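Local coordinates for nuclear inclusion protein A (Tobacco vein mottling virus, PDB 3MMG) that probably acts as a cysteine-type protease of the 3C-like class, built on a chymotrypsin-like fold, at residues 74-79 with 199-204; 79-84 with 166-171; 129-134 with 138-143. The protein carries 3 engineered substitutions. One frame throughout, in Å; residues are numbered along the deposited sequence.

Contact 1 of 3, residues 74-79 with 199-204; sequences MKPVEG and KNWKFN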
loop_
_atom_site.group_PDB
_atom_site.type_symbol
_atom_site.label_atom_id
_atom_site.label_comp_id
_atom_site.label_asym_id
_atom_site.label_seq_id
_atom_site.Cartn_x
_atom_site.Cartn_y
_atom_site.Cartn_z
ATOM N N MET A 74 -13.248 5.103 7.399
ATOM C CA MET A 74 -12.314 4.090 6.886
ATOM C C MET A 74 -13.041 2.788 6.578
ATOM O O MET A 74 -14.136 2.542 7.097
ATOM C CB MET A 74 -11.192 3.865 7.891
ATOM C CG MET A 74 -10.276 5.097 8.085
ATOM S SD MET A 74 -8.893 4.762 9.155
ATOM C CE MET A 74 -8.322 6.460 9.384
ATOM N N LYS A 75 -12.453 1.982 5.691
ATOM C CA LYS A 75 -13.010 0.681 5.316
ATOM C C LYS A 75 -11.846 -0.309 5.269
ATOM O O LYS A 75 -11.047 -0.279 4.321
ATOM C CB LYS A 75 -13.692 0.763 3.947
ATOM C CG LYS A 75 -14.534 -0.453 3.582
ATOM C CD LYS A 75 -15.137 -0.315 2.191
ATOM C CE LYS A 75 -16.319 0.653 2.157
ATOM N NZ LYS A 75 -16.983 0.658 0.791
ATOM N N PRO A 76 -11.705 -1.150 6.313
ATOM C CA PRO A 76 -10.641 -2.154 6.259
ATOM C C PRO A 76 -10.963 -3.268 5.264
ATOM O O PRO A 76 -12.133 -3.605 5.051
ATOM C CB PRO A 76 -10.614 -2.714 7.691
ATOM C CG PRO A 76 -12.050 -2.579 8.158
ATOM C CD PRO A 76 -12.468 -1.221 7.583
ATOM N N VAL A 77 -9.932 -3.826 4.636
ATOM C CA VAL A 77 -10.111 -5.087 3.915
ATOM C C VAL A 77 -9.860 -6.125 5.009
ATOM O O VAL A 77 -8.727 -6.414 5.325
ATOM C CB VAL A 77 -9.058 -5.265 2.782
ATOM C CG1 VAL A 77 -9.314 -6.578 2.029
ATOM C CG2 VAL A 77 -9.068 -4.068 1.794
ATOM N N GLU A 78 -10.922 -6.630 5.643
ATOM C CA GLU A 78 -10.738 -7.417 6.855
ATOM C C GLU A 78 -9.910 -8.689 6.595
ATOM O O GLU A 78 -10.112 -9.371 5.588
ATOM C CB GLU A 78 -12.098 -7.752 7.503
ATOM C CG GLU A 78 -12.833 -6.532 8.093
ATOM C CD GLU A 78 -12.242 -5.974 9.413
ATOM O OE1 GLU A 78 -11.092 -6.298 9.805
ATOM O OE2 GLU A 78 -12.940 -5.163 10.061
ATOM N N GLY A 79 -8.977 -8.988 7.499
ATOM C CA GLY A 79 -8.135 -10.169 7.352
ATOM C C GLY A 79 -6.784 -9.899 6.684
ATOM O O GLY A 79 -5.924 -10.778 6.641
ATOM N N LYS A 199 -16.293 5.453 11.261
ATOM C CA LYS A 199 -15.290 6.332 11.882
ATOM C C LYS A 199 -14.656 5.728 13.128
ATOM O O LYS A 199 -13.696 6.269 13.667
ATOM C CB LYS A 199 -15.896 7.703 12.227
ATOM C CG LYS A 199 -15.946 8.664 11.067
ATOM C CD LYS A 199 -16.531 10.006 11.489
ATOM C CE LYS A 199 -16.685 10.929 10.289
ATOM N NZ LYS A 199 -17.756 10.469 9.355
ATOM N N ASN A 200 -15.170 4.584 13.571
ATOM C CA ASN A 200 -14.737 4.033 14.850
ATOM C C ASN A 200 -13.856 2.785 14.758
ATOM O O ASN A 200 -13.715 2.045 15.740
ATOM C CB ASN A 200 -15.957 3.837 15.759
ATOM C CG ASN A 200 -16.630 5.157 16.096
ATOM O OD1 ASN A 200 -16.119 5.930 16.914
ATOM N ND2 ASN A 200 -17.757 5.442 15.440
ATOM N N TRP A 201 -13.269 2.575 13.576
ATOM C CA TRP A 201 -12.292 1.510 13.332
ATOM C C TRP A 201 -10.976 1.733 14.077
ATOM O O TRP A 201 -10.412 2.821 14.079
ATOM C CB TRP A 201 -11.996 1.362 11.831
ATOM C CG TRP A 201 -11.011 0.258 11.548
ATOM C CD1 TRP A 201 -11.299 -1.063 11.405
ATOM C CD2 TRP A 201 -9.583 0.377 11.419
ATOM N NE1 TRP A 201 -10.143 -1.781 11.185
ATOM C CE2 TRP A 201 -9.075 -0.924 11.189
ATOM C CE3 TRP A 201 -8.687 1.452 11.471
ATOM C CZ2 TRP A 201 -7.707 -1.175 10.993
ATOM C CZ3 TRP A 201 -7.321 1.201 11.293
ATOM C CH2 TRP A 201 -6.846 -0.103 11.061
ATOM N N LYS A 202 -10.478 0.664 14.686
ATOM C CA LYS A 202 -9.219 0.710 15.392
ATOM C C LYS A 202 -8.402 -0.518 14.977
ATOM O O LYS A 202 -8.968 -1.599 14.757
ATOM C CB LYS A 202 -9.498 0.728 16.895
ATOM C CG LYS A 202 -8.284 0.667 17.788
ATOM C CD LYS A 202 -8.699 0.861 19.238
ATOM C CE LYS A 202 -7.584 0.454 20.187
ATOM N NZ LYS A 202 -7.914 0.838 21.596
ATOM N N PHE A 203 -7.091 -0.330 14.843
ATOM C CA PHE A 203 -6.182 -1.397 14.418
ATOM C C PHE A 203 -6.125 -2.549 15.410
ATOM O O PHE A 203 -6.049 -2.336 16.616
ATOM C CB PHE A 203 -4.770 -0.860 14.168
ATOM C CG PHE A 203 -3.779 -1.924 13.743
ATOM C CD1 PHE A 203 -3.823 -2.461 12.454
ATOM C CD2 PHE A 203 -2.816 -2.387 14.629
ATOM C CE1 PHE A 203 -2.915 -3.439 12.059
ATOM C CE2 PHE A 203 -1.895 -3.367 14.250
ATOM C CZ PHE A 203 -1.945 -3.893 12.959
ATOM N N ASN A 204 -6.144 -3.767 14.880
ATOM C CA ASN A 204 -6.007 -4.968 15.699
ATOM C C ASN A 204 -5.291 -6.035 14.876
ATOM O O ASN A 204 -5.874 -6.582 13.952
ATOM C CB ASN A 204 -7.392 -5.463 16.123
ATOM C CG ASN A 204 -7.334 -6.710 17.010
ATOM O OD1 ASN A 204 -6.260 -7.177 17.389
ATOM N ND2 ASN A 204 -8.504 -7.232 17.359
HETATM O O HOH W 1 -9.919 -4.584 11.621
#
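M74 and P76 meet W201 across two backbones that run near each other without pairing: the nearest alpha carbons, of M74 and K199, are 6.2 Å apart, and no hydrogen bond passes directly between 74-79 and 199-204. Strand 74-76 alternates as extended chain should, with the CB atoms of M74 and P76 directed at the loop and that of K75 directed away, so only alternate residues supply the apolar surface. The W201 indole reaches that surface because CG stands anti to the backbone N (chi1 -179°). P76 lies obliquely along the pyrrole end, its CB 3.6 Å from W201 NE1 and its CG 3.7 Å from W201 CD1. The benzo end belongs to M74, whose extended chain crosses the indole at about a right angle and brings SD to 4.0 Å from W201 CE3. This is a Met-aromatic contact of oblique type, the sulfur lying 57° off the normal of the six-membered ring.

Strand 74-76 is an outermost strand of the seven-stranded antiparallel sheet, and 199-204 belongs to the loop after helix 186-192, so W201 lies over one face of the sheet near its edge strand, also touching I83 of the adjacent strand. K75, turned the other way, gives its NZ to the carbonyl oxygens of Y190, A193 and D195. F203 farther along the loop packs on an aromatic side chain of the bound peptide. The polar edge of the indole is handled by water: W201 NE1 donates to a water 2.8 Å away, and that water donates to E78 OE1, also at 2.8 Å.

Contact 2 of 3, residues 79-84 with 166-171; sequences GRDIIV and IHSLTH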
loop_
_atom_site.group_PDB
_atom_site.type_symbol
_atom_site.label_atom_id
_atom_site.label_comp_id
_atom_site.label_asym_id
_atom_site.label_seq_id
_atom_site.Cartn_x
_atom_site.Cartn_y
_atom_site.Cartn_z
ATOM N N GLY A 79 -8.977 -8.988 7.499
ATOM C CA GLY A 79 -8.135 -10.169 7.352
ATOM C C GLY A 79 -6.784 -9.899 6.684
ATOM O O GLY A 79 -5.924 -10.778 6.641
ATOM N N ARG A 80 -6.575 -8.683 6.176
ATOM C CA ARG A 80 -5.271 -8.369 5.580
ATOM C C ARG A 80 -4.839 -6.937 5.850
ATOM O O ARG A 80 -5.652 -6.118 6.283
ATOM C CB ARG A 80 -5.249 -8.683 4.092
ATOM C CG ARG A 80 -6.053 -7.695 3.257
ATOM C CD ARG A 80 -6.163 -8.166 1.806
ATOM N NE ARG A 80 -7.080 -9.310 1.721
ATOM C CZ ARG A 80 -7.249 -10.090 0.654
ATOM N NH1 ARG A 80 -6.558 -9.870 -0.472
ATOM N NH2 ARG A 80 -8.125 -11.101 0.711
ATOM N N ASP A 81 -3.562 -6.649 5.587
ATOM C CA ASP A 81 -2.955 -5.367 5.973
ATOM C C ASP A 81 -3.212 -4.260 4.949
ATOM O O ASP A 81 -2.264 -3.599 4.520
ATOM C CB ASP A 81 -1.455 -5.559 6.212
ATOM C CG ASP A 81 -0.788 -4.321 6.797
ATOM O OD1 ASP A 81 -1.487 -3.528 7.489
ATOM O OD2 ASP A 81 0.422 -4.163 6.565
ATOM N N ILE A 82 -4.480 -4.084 4.567
ATOM C CA ILE A 82 -4.946 -2.992 3.692
ATOM C C ILE A 82 -6.160 -2.271 4.297
ATOM O O ILE A 82 -7.070 -2.896 4.860
ATOM C CB ILE A 82 -5.304 -3.494 2.269
ATOM C CG1 ILE A 82 -4.107 -4.258 1.655
ATOM C CG2 ILE A 82 -5.720 -2.288 1.356
ATOM C CD1 ILE A 82 -4.363 -4.843 0.250
ATOM N N ILE A 83 -6.165 -0.946 4.173
ATOM C CA ILE A 83 -7.278 -0.120 4.632
ATOM C C ILE A 83 -7.534 0.962 3.587
ATOM O O ILE A 83 -6.613 1.365 2.885
ATOM C CB ILE A 83 -7.009 0.496 6.032
ATOM C CG1 ILE A 83 -8.290 1.138 6.583
ATOM C CG2 ILE A 83 -5.846 1.497 6.004
ATOM C CD1 ILE A 83 -8.366 1.068 8.073
ATOM N N VAL A 84 -8.787 1.379 3.461
ATOM C CA VAL A 84 -9.159 2.463 2.569
ATOM C C VAL A 84 -9.643 3.605 3.455
ATOM O O VAL A 84 -10.423 3.391 4.373
ATOM C CB VAL A 84 -10.253 2.065 1.533
ATOM C CG1 VAL A 84 -10.466 3.186 0.559
ATOM C CG2 VAL A 84 -9.845 0.782 0.740
ATOM N N ILE A 166 0.542 -4.156 -1.999
ATOM C CA ILE A 166 1.399 -3.103 -1.454
ATOM C C ILE A 166 2.380 -3.689 -0.449
ATOM O O ILE A 166 2.074 -4.688 0.223
ATOM C CB ILE A 166 0.587 -1.958 -0.797
ATOM C CG1 ILE A 166 -0.414 -2.489 0.235
ATOM C CG2 ILE A 166 -0.098 -1.132 -1.899
ATOM C CD1 ILE A 166 -1.044 -1.393 1.129
ATOM N N HIS A 167 3.572 -3.100 -0.378
ATOM C CA HIS A 167 4.597 -3.687 0.492
ATOM C C HIS A 167 4.152 -3.674 1.969
ATOM O O HIS A 167 3.481 -2.745 2.377
ATOM C CB HIS A 167 5.946 -2.994 0.313
ATOM C CG HIS A 167 6.998 -3.562 1.215
ATOM N ND1 HIS A 167 7.409 -4.879 1.123
ATOM C CD2 HIS A 167 7.723 -3.004 2.211
ATOM C CE1 HIS A 167 8.341 -5.107 2.035
ATOM N NE2 HIS A 167 8.535 -3.989 2.724
ATOM N N SER A 168 4.530 -4.691 2.763
ATOM C CA SER A 168 4.027 -4.783 4.132
ATOM C C SER A 168 5.057 -5.194 5.197
ATOM O O SER A 168 5.257 -4.464 6.151
ATOM C CB SER A 168 2.804 -5.714 4.197
ATOM O OG SER A 168 2.346 -5.864 5.540
ATOM N N LEU A 169 5.686 -6.356 5.011
ATOM C CA LEU A 169 6.449 -7.039 6.065
ATOM C C LEU A 169 7.851 -7.301 5.643
ATOM O O LEU A 169 8.147 -7.436 4.456
ATOM C CB LEU A 169 5.879 -8.437 6.356
ATOM C CG LEU A 169 4.485 -8.730 6.855
ATOM C CD1 LEU A 169 4.327 -10.240 6.910
ATOM C CD2 LEU A 169 4.305 -8.092 8.244
ATOM N N THR A 170 8.704 -7.469 6.658
ATOM C CA THR A 170 10.008 -8.068 6.487
ATOM C C THR A 170 10.247 -9.023 7.664
ATOM O O THR A 170 9.705 -8.848 8.763
ATOM C CB THR A 170 11.127 -7.002 6.361
ATOM O OG1 THR A 170 12.357 -7.636 5.980
ATOM C CG2 THR A 170 11.318 -6.234 7.666
ATOM N N HIS A 171 11.031 -10.054 7.411
ATOM C CA HIS A 171 11.418 -10.973 8.464
ATOM C C HIS A 171 12.353 -10.237 9.426
ATOM O O HIS A 171 13.151 -9.402 9.009
ATOM C CB HIS A 171 12.110 -12.164 7.835
ATOM C CG HIS A 171 12.341 -13.295 8.782
ATOM N ND1 HIS A 171 13.409 -13.327 9.656
ATOM C CD2 HIS A 171 11.651 -14.443 8.982
ATOM C CE1 HIS A 171 13.361 -14.445 10.359
ATOM N NE2 HIS A 171 12.308 -15.142 9.971
#
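D81 and S168 hold the only hydrogen bond between 79-84 and 166-171, and the path of the aspartate side chain explains it. The CB of D81 points at the strand and already lies 3.9 Å from S168 OG. CG, placed anti to the backbone N by a chi1 of -172°, comes to 3.7 Å from the same OG. At the tip, D81 OD2 accepts from S168 OG at 2.8 Å, through the anti lone pair, the one directed away from OD1. The serine extends its hydroxyl in a matching way, with chi1 177°. OD2 is gripped twice more, by H46 ND1 and by N44 ND2, and three donors on one oxygen should fix the rotation of the carboxylate. N44 ND2 also bonds to H167 O, making a second link to the same strand.

Beside this polar group the contact is aliphatic: I166 CD1 sits 4.2 Å from I82 CG1 and equally far, 4.2 Å, from D81 O. Both backbones depart from regular strand geometry here. D81 is the centre of an inverse gamma turn, with a weak bond from I82 N to R80 O, while S168 and L169 both face Y178 as a classic beta bulge. All four touching residues are buried. From the bulge residue L169 onward, L169, T170 and H171 pair antiparallel with the bound peptide, and H167 NE2 bonds to one of its polar side chains. An aspartate bonded to histidine ND1 beside a substrate-binding strand, between the two sheets, is consistent with the Asp-His pair of the chymotrypsin-like cysteine protease triad.

Contact 3 of 3, residues 129-134 with 138-143; sequences SHIVHK and SFWQHW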
loop_
_atom_site.group_PDB
_atom_site.type_symbol
_atom_site.label_atom_id
_atom_site.label_comp_id
_atom_site.label_asym_id
_atom_site.label_seq_id
_atom_site.Cartn_x
_atom_site.Cartn_y
_atom_site.Cartn_z
ATOM N N SER A 129 10.720 -8.901 -9.568
ATOM C CA SER A 129 10.912 -10.043 -8.684
ATOM C C SER A 129 9.908 -11.150 -8.938
ATOM O O SER A 129 8.751 -10.905 -9.259
ATOM C CB SER A 129 10.759 -9.599 -7.228
ATOM O OG SER A 129 10.933 -10.687 -6.317
ATOM N N HIS A 130 10.373 -12.378 -8.752
ATOM C CA HIS A 130 9.478 -13.512 -8.669
ATOM C C HIS A 130 8.714 -13.386 -7.366
ATOM O O HIS A 130 9.156 -12.667 -6.450
ATOM C CB HIS A 130 10.283 -14.822 -8.707
ATOM C CG HIS A 130 11.269 -14.847 -9.825
ATOM N ND1 HIS A 130 10.883 -14.845 -11.152
ATOM C CD2 HIS A 130 12.622 -14.821 -9.826
ATOM C CE1 HIS A 130 11.956 -14.840 -11.921
ATOM N NE2 HIS A 130 13.025 -14.796 -11.142
ATOM N N ILE A 131 7.568 -14.065 -7.297
ATOM C CA ILE A 131 6.727 -14.014 -6.076
ATOM C C ILE A 131 6.294 -15.398 -5.652
ATOM O O ILE A 131 6.241 -16.317 -6.487
ATOM C CB ILE A 131 5.519 -13.091 -6.254
ATOM C CG1 ILE A 131 4.618 -13.557 -7.412
ATOM C CG2 ILE A 131 6.026 -11.657 -6.596
ATOM C CD1 ILE A 131 3.273 -12.795 -7.536
ATOM N N VAL A 132 6.029 -15.549 -4.351
ATOM C CA VAL A 132 5.592 -16.847 -3.815
ATOM C C VAL A 132 4.559 -16.593 -2.727
ATOM O O VAL A 132 4.852 -15.879 -1.766
ATOM C CB VAL A 132 6.777 -17.658 -3.212
ATOM C CG1 VAL A 132 6.264 -19.006 -2.617
ATOM C CG2 VAL A 132 7.885 -17.899 -4.225
ATOM N N HIS A 133 3.383 -17.204 -2.879
ATOM C CA HIS A 133 2.287 -17.003 -1.948
ATOM C C HIS A 133 2.564 -17.682 -0.613
ATOM O O HIS A 133 3.066 -18.822 -0.574
ATOM C CB HIS A 133 0.996 -17.551 -2.567
ATOM C CG HIS A 133 -0.189 -17.449 -1.667
ATOM N ND1 HIS A 133 -0.689 -16.244 -1.223
ATOM C CD2 HIS A 133 -0.962 -18.413 -1.101
ATOM C CE1 HIS A 133 -1.735 -16.470 -0.437
ATOM N NE2 HIS A 133 -1.926 -17.775 -0.359
ATOM N N LYS A 134 2.241 -16.974 0.471
ATOM C CA LYS A 134 2.298 -17.523 1.826
ATOM C C LYS A 134 0.933 -18.131 2.178
ATOM O O LYS A 134 -0.085 -17.432 2.303
ATOM C CB LYS A 134 2.739 -16.455 2.819
ATOM C CG LYS A 134 2.874 -16.958 4.263
ATOM C CD LYS A 134 4.149 -17.766 4.436
ATOM C CE LYS A 134 4.339 -18.162 5.897
ATOM N NZ LYS A 134 5.528 -19.045 6.065
ATOM N N SER A 138 -2.844 -13.413 3.083
ATOM C CA SER A 138 -2.864 -12.539 1.915
ATOM C C SER A 138 -1.464 -12.036 1.566
ATOM O O SER A 138 -1.303 -11.092 0.771
ATOM C CB SER A 138 -3.831 -11.377 2.155
ATOM O OG SER A 138 -5.179 -11.847 2.117
ATOM N N PHE A 139 -0.444 -12.648 2.155
ATOM C CA PHE A 139 0.929 -12.210 1.918
ATOM C C PHE A 139 1.593 -13.002 0.796
ATOM O O PHE A 139 1.405 -14.216 0.683
ATOM C CB PHE A 139 1.808 -12.354 3.172
ATOM C CG PHE A 139 1.443 -11.432 4.301
ATOM C CD1 PHE A 139 1.654 -10.042 4.196
ATOM C CD2 PHE A 139 0.900 -11.943 5.479
ATOM C CE1 PHE A 139 1.306 -9.169 5.273
ATOM C CE2 PHE A 139 0.550 -11.079 6.553
ATOM C CZ PHE A 139 0.753 -9.691 6.436
ATOM N N TRP A 140 2.383 -12.306 -0.016
ATOM C CA TRP A 140 3.243 -12.941 -1.011
ATOM C C TRP A 140 4.677 -12.493 -0.808
ATOM O O TRP A 140 4.945 -11.289 -0.635
ATOM C CB TRP A 140 2.839 -12.508 -2.418
ATOM C CG TRP A 140 1.519 -13.031 -2.881
ATOM C CD1 TRP A 140 0.273 -12.669 -2.431
ATOM C CD2 TRP A 140 1.309 -13.977 -3.932
ATOM N NE1 TRP A 140 -0.697 -13.351 -3.131
ATOM C CE2 TRP A 140 -0.092 -14.163 -4.054
ATOM C CE3 TRP A 140 2.175 -14.699 -4.791
ATOM C CZ2 TRP A 140 -0.660 -15.038 -5.008
ATOM C CZ3 TRP A 140 1.614 -15.576 -5.732
ATOM C CH2 TRP A 140 0.195 -15.709 -5.846
ATOM N N GLN A 141 5.598 -13.429 -0.866
ATOM C CA GLN A 141 7.011 -13.089 -0.737
ATOM C C GLN A 141 7.540 -12.406 -2.017
ATOM O O GLN A 141 7.132 -12.750 -3.145
ATOM C CB GLN A 141 7.838 -14.344 -0.431
ATOM C CG GLN A 141 9.280 -14.026 -0.027
ATOM C CD GLN A 141 10.055 -15.251 0.435
ATOM O OE1 GLN A 141 9.521 -16.359 0.456
ATOM N NE2 GLN A 141 11.311 -15.050 0.816
ATOM N N HIS A 142 8.445 -11.447 -1.829
ATOM C CA HIS A 142 9.186 -10.865 -2.940
ATOM C C HIS A 142 10.625 -10.619 -2.486
ATOM O O HIS A 142 10.926 -10.680 -1.278
ATOM C CB HIS A 142 8.498 -9.568 -3.469
ATOM C CG HIS A 142 8.601 -8.388 -2.543
ATOM N ND1 HIS A 142 9.716 -7.581 -2.498
ATOM C CD2 HIS A 142 7.714 -7.853 -1.667
ATOM C CE1 HIS A 142 9.526 -6.617 -1.611
ATOM N NE2 HIS A 142 8.323 -6.763 -1.086
ATOM N N TRP A 143 11.503 -10.379 -3.460
ATOM C CA TRP A 143 12.938 -10.211 -3.201
ATOM C C TRP A 143 13.518 -8.822 -3.536
ATOM O O TRP A 143 14.728 -8.703 -3.752
ATOM C CB TRP A 143 13.728 -11.327 -3.893
ATOM C CG TRP A 143 13.553 -12.657 -3.180
ATOM C CD1 TRP A 143 14.385 -13.194 -2.230
ATOM C CD2 TRP A 143 12.467 -13.586 -3.334
ATOM N NE1 TRP A 143 13.885 -14.403 -1.794
ATOM C CE2 TRP A 143 12.708 -14.663 -2.450
ATOM C CE3 TRP A 143 11.316 -13.613 -4.129
ATOM C CZ2 TRP A 143 11.841 -15.761 -2.357
ATOM C CZ3 TRP A 143 10.446 -14.716 -4.039
ATOM C CH2 TRP A 143 10.719 -15.768 -3.147
#
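H133 and W140 come together through complementary first torsions. H133 carries CG anti to the backbone N (chi1 177°), and W140 carries CG anti to the carbonyl carbon (chi1 -69°), which turns the indole toward the H133 side chain. H133 CB then stands 3.6 Å from the centroid of the W140 six-membered ring, a CH-pi contact over the face. The imidazole is inclined to the five-membered ring of W140, their planes 55° apart. I131 approaches the same indole obliquely, its CD1 3.5 Å from W140 CE3.

On the other face of this antiparallel hairpin, V132 and Q141 form the hydrogen-bonded pair. Q141 N donates to V132 O at 2.7 Å, and V132 N returns a longer bond of 3.2 Å to Q141 O. K134 N to F139 O, at 2.9 Å, continues the pairing past the non-hydrogen-bonded pair H133 and W140. V132 CG2 reaches the edge of the W143 ring at CH2, while Q141 CG lies over a face of that ring.

At the far end S129 OG does double duty: it accepts from W143 N at 2.9 Å along a nearly straight bond and donates to H130 O at 2.7 Å, in the carbonyl plane. The hairpin belongs to the closed six-stranded barrel, where W140 ring meets F179 ring and W140 NE1 bonds to E181. The chemistry implies a seam secured by backbone bonds from the V132-Q141 pair to the turn, with the S129 hydroxyl taking over where strand pairing ends, the W140 indole packed on the H133 and I131 side and the W143 ring meeting V132 by its edge.

From the N terminus the chain first builds the seven-stranded sheet, where 74-79 and 79-84 follow one another, share G79 and pair through K75 N to V84 O. It then passes into the six-stranded barrel. Contact 3 closes the shortest loop, a hairpin within that barrel. Contact 2 encloses it, bringing strand 163-171 back to 79-84 and joining barrel to first sheet. Contact 1 encloses both, returning the loop after helix 186-192 to the sheet edge. The three are therefore nested, and none cross. Contact 2 touches each of the others, H167 ND1 meeting H142 NE2 of contact 3, whereas contacts 1 and 3 remain about 5 Å apart between nearest atoms.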